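Local coordinates for protein domain of unknown function (Pectobacterium atrosepticum SCRI1043, PDB 3CJL) that is of unknown function but belongs to the DUF3861 family and forms a two-chain assembly whose beta sheet continues from one subunit into the other, at residues I5-V10 / T19-F24; D28-L33 / F51-K56. All blocks are in the same frame, centred on the assembly; numbering follows the deposited sequence.

Contact 1 of 2, residues I5-V10 / T19-F24; sequences IYQITV and TLSFEF
I8 lays its CB over one face of the F22 ring, the central apolar meeting of two antiparallel strands. CB stands 3.9 Å from the centroid of the F22 ring, offset toward the rim beside CZ. The beta-branched isoleucine suits the place because it sets CB and both arms against the flat ring near its CZ end. F22 brings its ring there by setting CG between its own backbone N and carbonyl carbon (chi1 62°), which swings the ring toward strand 4-12, under I8. Beside this pair, V10 CB packs on L20 CG.

The strands 4-12 and 19-26 form a beta hairpin, and I8 with F22 is one of its hydrogen-bonded pairs: I8 N donates to F22 O at 2.8 Å, and F22 N returns a bond to I8 O. Y6 with F24 and V10 with L20 are bonded likewise. Strand 4-12 also pairs with a strand of the second subunit, so the sheet runs on across the interface.

Q7, T9, S21 and E23 occupy the polar face. From CB, Q7 runs out to CG, 3.5 Å from S21 OG, then bends at chi2 (73°) to place CD 3.4 Å from F22 O. At the tip, OE1 lies 3.5 Å from E23 CA and takes a weak hydrogen bond from K13 of the second subunit. NE2 donates almost straight (174°) to S21 OG, 2.9 Å away and in the amide plane of Q7. T9 OG1 is hydrogen-bonded to the same S21 OG at 3.1 Å; small hydroxyl residues suit this closely spaced non-hydrogen-bonded pair. At the ladder's end I5 CG2 lies 3.4 Å from E23 CD, methyl against the carboxylate carbon, with CG, the stem, close by, while E23 OE1 makes a salt bridge with K13 of the second subunit.

Contact 2 of 2, residues D28-L33 / F51-K56; sequences DDLFKL and FMVGLK. With EDO (1,2-ethanediol), chain C.
The tightest spot here is a methyl pressed on a methyl: L33 CD2 lies 3.3 Å from CE of M52, a selenomethionine, closer than carbon atoms usually pack. The two side chains cross at about a right angle, and the flexible M52, bent at chi2 and chi3, delivers its terminal methyl to the leucine's fork. The same L33 CD2 also touches K56 CD at 3.7 Å, these two side chains meeting tip to tip.

K56 does two jobs. Its aliphatic part covers leucines, with CG 4.1 Å from L30 CD1, while its amine reaches the edge of the contact. Bends at chi2 (-43°) and chi3 (-73°) curl the chain over L33 and bring NZ within 3.2 Å of D28 OD2, a salt bridge in which NZ meets OD2 from above the carboxylate plane. NZ also donates to O2 of a 1,2-ethanediol, probably left from crystallisation, at 3.2 Å. A long, amphipathic lysine suits this border between apolar packing and polar surroundings. Next to D28, D29 is the N-cap of the helix, its OD1 accepting from K32 N at 3.1 Å.

The contact thus sets the first turn of helix 30-37 against the middle of helix 45-64. M52 also touches L34 and V37 farther along helix 30-37, L55 turns to helix 75-86, and V53 packs on L57 of the second subunit.

Contact 1 comes first along the chain and closes before contact 2 opens; strand 19-26 is followed, after a short connection, by helix 30-37. Their centres are 14 Å apart, contact 1 toward the periphery and contact 2 near the centre of the chain. Y6 joins them: its OH probably accepts a hydrogen bond from L30 N at 2.9 Å, and its CE1 packs on CE1 of F31, tying the hairpin to the start of the helix. F24 makes a second connection by packing on helix 45-64, which supplies segment 51-56. Both contacts also touch the second subunit, so hairpin and helices of this DUF3861 protein contribute together to the dimer interface.

Contact 1 of 2, residues I5-V10 / T19-F24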
loop_
_atom_site.group_PDB
_atom_site.type_symbol
_atom_site.label_atom_id
_atom_site.label_comp_id
_atom_site.label_asym_id
_atom_site.label_seq_id
_atom_site.Cartn_x
_atom_site.Cartn_y
_atom_site.Cartn_z
ATOM N N ILE A 5 -11.044 -2.825 11.313
ATOM C CA ILE A 5 -10.490 -1.506 11.616
ATOM C C ILE A 5 -9.073 -1.633 12.154
ATOM O O ILE A 5 -8.801 -2.414 13.061
ATOM C CB ILE A 5 -11.379 -0.738 12.629
ATOM C CG1 ILE A 5 -12.835 -0.665 12.128
ATOM C CG2 ILE A 5 -10.858 0.660 12.826
ATOM C CD1 ILE A 5 -13.819 -0.190 13.210
ATOM N N TYR A 6 -8.163 -0.862 11.566
ATOM C CA TYR A 6 -6.761 -0.870 11.944
ATOM C C TYR A 6 -6.337 0.541 12.207
ATOM O O TYR A 6 -6.947 1.462 11.667
ATOM C CB TYR A 6 -5.872 -1.457 10.822
ATOM C CG TYR A 6 -6.269 -2.849 10.407
ATOM C CD1 TYR A 6 -5.745 -3.960 11.045
ATOM C CD2 TYR A 6 -7.195 -3.054 9.382
ATOM C CE1 TYR A 6 -6.138 -5.249 10.685
ATOM C CE2 TYR A 6 -7.603 -4.348 9.016
ATOM C CZ TYR A 6 -7.067 -5.433 9.670
ATOM O OH TYR A 6 -7.452 -6.704 9.312
ATOM N N GLN A 7 -5.329 0.704 13.070
ATOM C CA GLN A 7 -4.601 1.958 13.166
ATOM C C GLN A 7 -3.269 1.739 12.449
ATOM O O GLN A 7 -2.553 0.784 12.745
ATOM C CB GLN A 7 -4.330 2.381 14.604
ATOM C CG GLN A 7 -3.814 3.839 14.730
ATOM C CD GLN A 7 -4.892 4.883 14.474
ATOM O OE1 GLN A 7 -6.083 4.577 14.470
ATOM N NE2 GLN A 7 -4.474 6.122 14.261
ATOM N N ILE A 8 -2.944 2.634 11.520
ATOM C CA ILE A 8 -1.694 2.572 10.781
ATOM C C ILE A 8 -0.805 3.735 11.224
ATOM O O ILE A 8 -1.207 4.899 11.151
ATOM C CB ILE A 8 -1.906 2.692 9.248
ATOM C CG1 ILE A 8 -3.042 1.786 8.743
ATOM C CG2 ILE A 8 -0.582 2.463 8.500
ATOM C CD1 ILE A 8 -2.914 0.369 9.111
ATOM N N THR A 9 0.418 3.424 11.633
ATOM C CA THR A 9 1.367 4.433 12.071
ATOM C C THR A 9 2.649 4.288 11.262
ATOM O O THR A 9 3.141 3.173 11.101
ATOM C CB THR A 9 1.664 4.267 13.587
ATOM O OG1 THR A 9 0.427 4.236 14.300
ATOM C CG2 THR A 9 2.580 5.402 14.141
ATOM N N VAL A 10 3.161 5.409 10.743
ATOM C CA VAL A 10 4.433 5.440 10.017
ATOM C C VAL A 10 5.311 6.447 10.723
ATOM O O VAL A 10 4.878 7.572 10.967
ATOM C CB VAL A 10 4.252 5.827 8.533
ATOM C CG1 VAL A 10 5.609 5.803 7.785
ATOM C CG2 VAL A 10 3.249 4.878 7.879
ATOM N N THR A 19 6.024 11.536 12.503
ATOM C CA THR A 19 5.116 10.406 12.531
ATOM C C THR A 19 3.788 10.767 11.911
ATOM O O THR A 19 3.402 11.935 11.847
ATOM C CB THR A 19 4.831 9.994 13.968
ATOM O OG1 THR A 19 4.250 11.115 14.646
ATOM C CG2 THR A 19 6.140 9.571 14.696
ATOM N N LEU A 20 3.094 9.746 11.445
ATOM C CA LEU A 20 1.734 9.903 11.015
ATOM C C LEU A 20 0.998 8.688 11.499
ATOM O O LEU A 20 1.572 7.599 11.589
ATOM C CB LEU A 20 1.631 10.102 9.507
ATOM C CG LEU A 20 1.792 8.939 8.554
ATOM C CD1 LEU A 20 0.492 8.268 8.310
ATOM C CD2 LEU A 20 2.374 9.435 7.221
ATOM N N SER A 21 -0.249 8.907 11.885
ATOM C CA SER A 21 -1.116 7.844 12.365
ATOM C C SER A 21 -2.531 8.102 11.888
ATOM O O SER A 21 -3.050 9.219 12.031
ATOM C CB SER A 21 -1.072 7.754 13.879
ATOM O OG SER A 21 -1.609 6.526 14.319
ATOM N N PHE A 22 -3.151 7.069 11.327
ATOM C CA PHE A 22 -4.525 7.159 10.860
ATOM C C PHE A 22 -5.264 5.842 11.011
ATOM O O PHE A 22 -4.655 4.774 11.036
ATOM C CB PHE A 22 -4.572 7.653 9.402
ATOM C CG PHE A 22 -3.898 6.744 8.424
ATOM C CD1 PHE A 22 -2.532 6.792 8.251
ATOM C CD2 PHE A 22 -4.635 5.843 7.660
ATOM C CE1 PHE A 22 -1.894 5.961 7.336
ATOM C CE2 PHE A 22 -4.003 5.023 6.758
ATOM C CZ PHE A 22 -2.620 5.085 6.602
ATOM N N GLU A 23 -6.575 5.940 11.161
ATOM C CA GLU A 23 -7.418 4.764 11.251
ATOM C C GLU A 23 -7.797 4.367 9.840
ATOM O O GLU A 23 -8.026 5.221 8.985
ATOM C CB GLU A 23 -8.679 5.021 12.031
ATOM C CG GLU A 23 -9.611 3.820 12.072
ATOM C CD GLU A 23 -10.829 4.097 12.898
ATOM O OE1 GLU A 23 -10.711 4.047 14.123
ATOM O OE2 GLU A 23 -11.893 4.364 12.320
ATOM N N PHE A 24 -7.849 3.071 9.599
ATOM C CA PHE A 24 -8.250 2.600 8.300
ATOM C C PHE A 24 -8.961 1.267 8.357
ATOM O O PHE A 24 -8.607 0.405 9.137
ATOM C CB PHE A 24 -7.050 2.562 7.369
ATOM C CG PHE A 24 -7.434 2.558 5.939
ATOM C CD1 PHE A 24 -8.140 3.648 5.404
ATOM C CD2 PHE A 24 -7.114 1.478 5.126
ATOM C CE1 PHE A 24 -8.544 3.645 4.061
ATOM C CE2 PHE A 24 -7.488 1.476 3.791
ATOM C CZ PHE A 24 -8.212 2.562 3.260
#

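Contact 2 of 2, residues D28-L33 / F51-K56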
loop_
_atom_site.group_PDB
_atom_site.type_symbol
_atom_site.label_atom_id
_atom_site.label_comp_id
_atom_site.label_asym_id
_atom_site.label_seq_id
_atom_site.Cartn_x
_atom_site.Cartn_y
_atom_site.Cartn_z
ATOM N N ASP A 28 -11.023 -7.164 4.304
ATOM C CA ASP A 28 -10.433 -8.472 4.497
ATOM C C ASP A 28 -9.778 -8.465 5.873
ATOM O O ASP A 28 -9.466 -7.401 6.407
ATOM C CB ASP A 28 -9.377 -8.732 3.435
ATOM C CG ASP A 28 -9.972 -8.976 2.059
ATOM O OD1 ASP A 28 -10.667 -10.001 1.897
ATOM O OD2 ASP A 28 -9.723 -8.154 1.143
ATOM N N ASP A 29 -9.608 -9.651 6.444
ATOM C CA ASP A 29 -8.872 -9.838 7.677
ATOM C C ASP A 29 -7.410 -9.854 7.252
ATOM O O ASP A 29 -6.929 -10.867 6.769
ATOM C CB ASP A 29 -9.291 -11.164 8.336
ATOM C CG ASP A 29 -8.571 -11.433 9.633
ATOM O OD1 ASP A 29 -7.484 -10.870 9.856
ATOM O OD2 ASP A 29 -9.084 -12.244 10.436
ATOM N N LEU A 30 -6.719 -8.725 7.431
ATOM C CA LEU A 30 -5.338 -8.554 6.969
ATOM C C LEU A 30 -4.359 -9.556 7.586
ATOM O O LEU A 30 -3.560 -10.161 6.877
ATOM C CB LEU A 30 -4.861 -7.118 7.229
ATOM C CG LEU A 30 -3.424 -6.738 6.862
ATOM C CD1 LEU A 30 -3.138 -6.966 5.374
ATOM C CD2 LEU A 30 -3.184 -5.270 7.248
ATOM N N PHE A 31 -4.441 -9.739 8.896
ATOM C CA PHE A 31 -3.578 -10.691 9.594
ATOM C C PHE A 31 -3.832 -12.130 9.144
ATOM O O PHE A 31 -2.885 -12.892 9.034
ATOM C CB PHE A 31 -3.693 -10.532 11.111
ATOM C CG PHE A 31 -3.042 -9.274 11.632
ATOM C CD1 PHE A 31 -3.684 -8.051 11.552
ATOM C CD2 PHE A 31 -1.776 -9.313 12.190
ATOM C CE1 PHE A 31 -3.069 -6.881 12.012
ATOM C CE2 PHE A 31 -1.177 -8.156 12.661
ATOM C CZ PHE A 31 -1.836 -6.939 12.568
ATOM N N LYS A 32 -5.082 -12.491 8.847
ATOM C CA LYS A 32 -5.383 -13.837 8.309
ATOM C C LYS A 32 -4.842 -13.990 6.871
ATOM O O LYS A 32 -4.295 -15.033 6.523
ATOM C CB LYS A 32 -6.882 -14.135 8.375
ATOM C CG LYS A 32 -7.230 -15.607 8.283
ATOM C CD LYS A 32 -8.740 -15.836 8.419
ATOM C CE LYS A 32 -9.068 -17.196 9.050
ATOM N NZ LYS A 32 -8.559 -18.374 8.281
ATOM N N LEU A 33 -4.967 -12.935 6.067
ATOM C CA LEU A 33 -4.428 -12.900 4.698
ATOM C C LEU A 33 -2.886 -13.046 4.698
ATOM O O LEU A 33 -2.318 -13.781 3.870
ATOM C CB LEU A 33 -4.869 -11.608 3.987
ATOM C CG LEU A 33 -4.971 -11.564 2.460
ATOM C CD1 LEU A 33 -6.079 -12.484 1.960
ATOM C CD2 LEU A 33 -5.235 -10.125 1.958
ATOM N N PHE A 51 4.408 -5.829 0.604
ATOM C CA PHE A 51 3.638 -5.891 -0.631
ATOM C C PHE A 51 2.151 -6.045 -0.356
ATOM O O PHE A 51 1.343 -5.308 -0.919
ATOM C CB PHE A 51 4.225 -7.014 -1.522
ATOM C CG PHE A 51 3.278 -7.626 -2.480
ATOM C CD1 PHE A 51 2.952 -7.004 -3.662
ATOM C CD2 PHE A 51 2.741 -8.868 -2.217
ATOM C CE1 PHE A 51 2.065 -7.619 -4.534
ATOM C CE2 PHE A 51 1.876 -9.457 -3.089
ATOM C CZ PHE A 51 1.541 -8.832 -4.238
HETATM N N MSE A 52 1.800 -6.972 0.527
HETATM C CA MSE A 52 0.399 -7.240 0.873
HETATM C C MSE A 52 -0.239 -6.107 1.660
HETATM O O MSE A 52 -1.367 -5.736 1.391
HETATM C CB MSE A 52 0.297 -8.557 1.630
HETATM C CG MSE A 52 0.559 -9.788 0.730
HETATM SE SE MSE A 52 -0.772 -10.058 -0.720
HETATM C CE MSE A 52 -2.324 -9.683 0.373
ATOM N N VAL A 53 0.492 -5.520 2.603
ATOM C CA VAL A 53 -0.015 -4.359 3.354
ATOM C C VAL A 53 -0.254 -3.180 2.416
ATOM O O VAL A 53 -1.309 -2.545 2.459
ATOM C CB VAL A 53 0.950 -3.944 4.494
ATOM C CG1 VAL A 53 0.567 -2.580 5.089
ATOM C CG2 VAL A 53 0.969 -5.012 5.579
ATOM N N GLY A 54 0.729 -2.901 1.571
ATOM C CA GLY A 54 0.657 -1.795 0.639
ATOM C C GLY A 54 -0.470 -1.918 -0.354
ATOM O O GLY A 54 -1.224 -0.969 -0.544
ATOM N N LEU A 55 -0.586 -3.097 -0.956
ATOM C CA LEU A 55 -1.665 -3.427 -1.903
ATOM C C LEU A 55 -3.106 -3.311 -1.326
ATOM O O LEU A 55 -4.009 -2.805 -1.993
ATOM C CB LEU A 55 -1.441 -4.848 -2.404
ATOM C CG LEU A 55 -2.344 -5.427 -3.477
ATOM C CD1 LEU A 55 -2.163 -4.645 -4.750
ATOM C CD2 LEU A 55 -1.997 -6.895 -3.661
ATOM N N LYS A 56 -3.322 -3.833 -0.117
ATOM C CA LYS A 56 -4.615 -3.730 0.553
ATOM C C LYS A 56 -4.946 -2.282 0.937
ATOM O O LYS A 56 -6.089 -1.872 0.835
ATOM C CB LYS A 56 -4.696 -4.620 1.799
ATOM C CG LYS A 56 -4.455 -6.116 1.615
ATOM C CD LYS A 56 -5.127 -6.765 0.410
ATOM C CE LYS A 56 -6.589 -6.918 0.564
ATOM N NZ LYS A 56 -7.118 -7.744 -0.601
HETATM C C1 EDO C . -5.080 -12.486 -1.776
HETATM O O1 EDO C . -3.794 -12.727 -2.371
HETATM C C2 EDO C . -5.522 -11.048 -2.044
HETATM O O2 EDO C . -6.786 -10.774 -1.411
#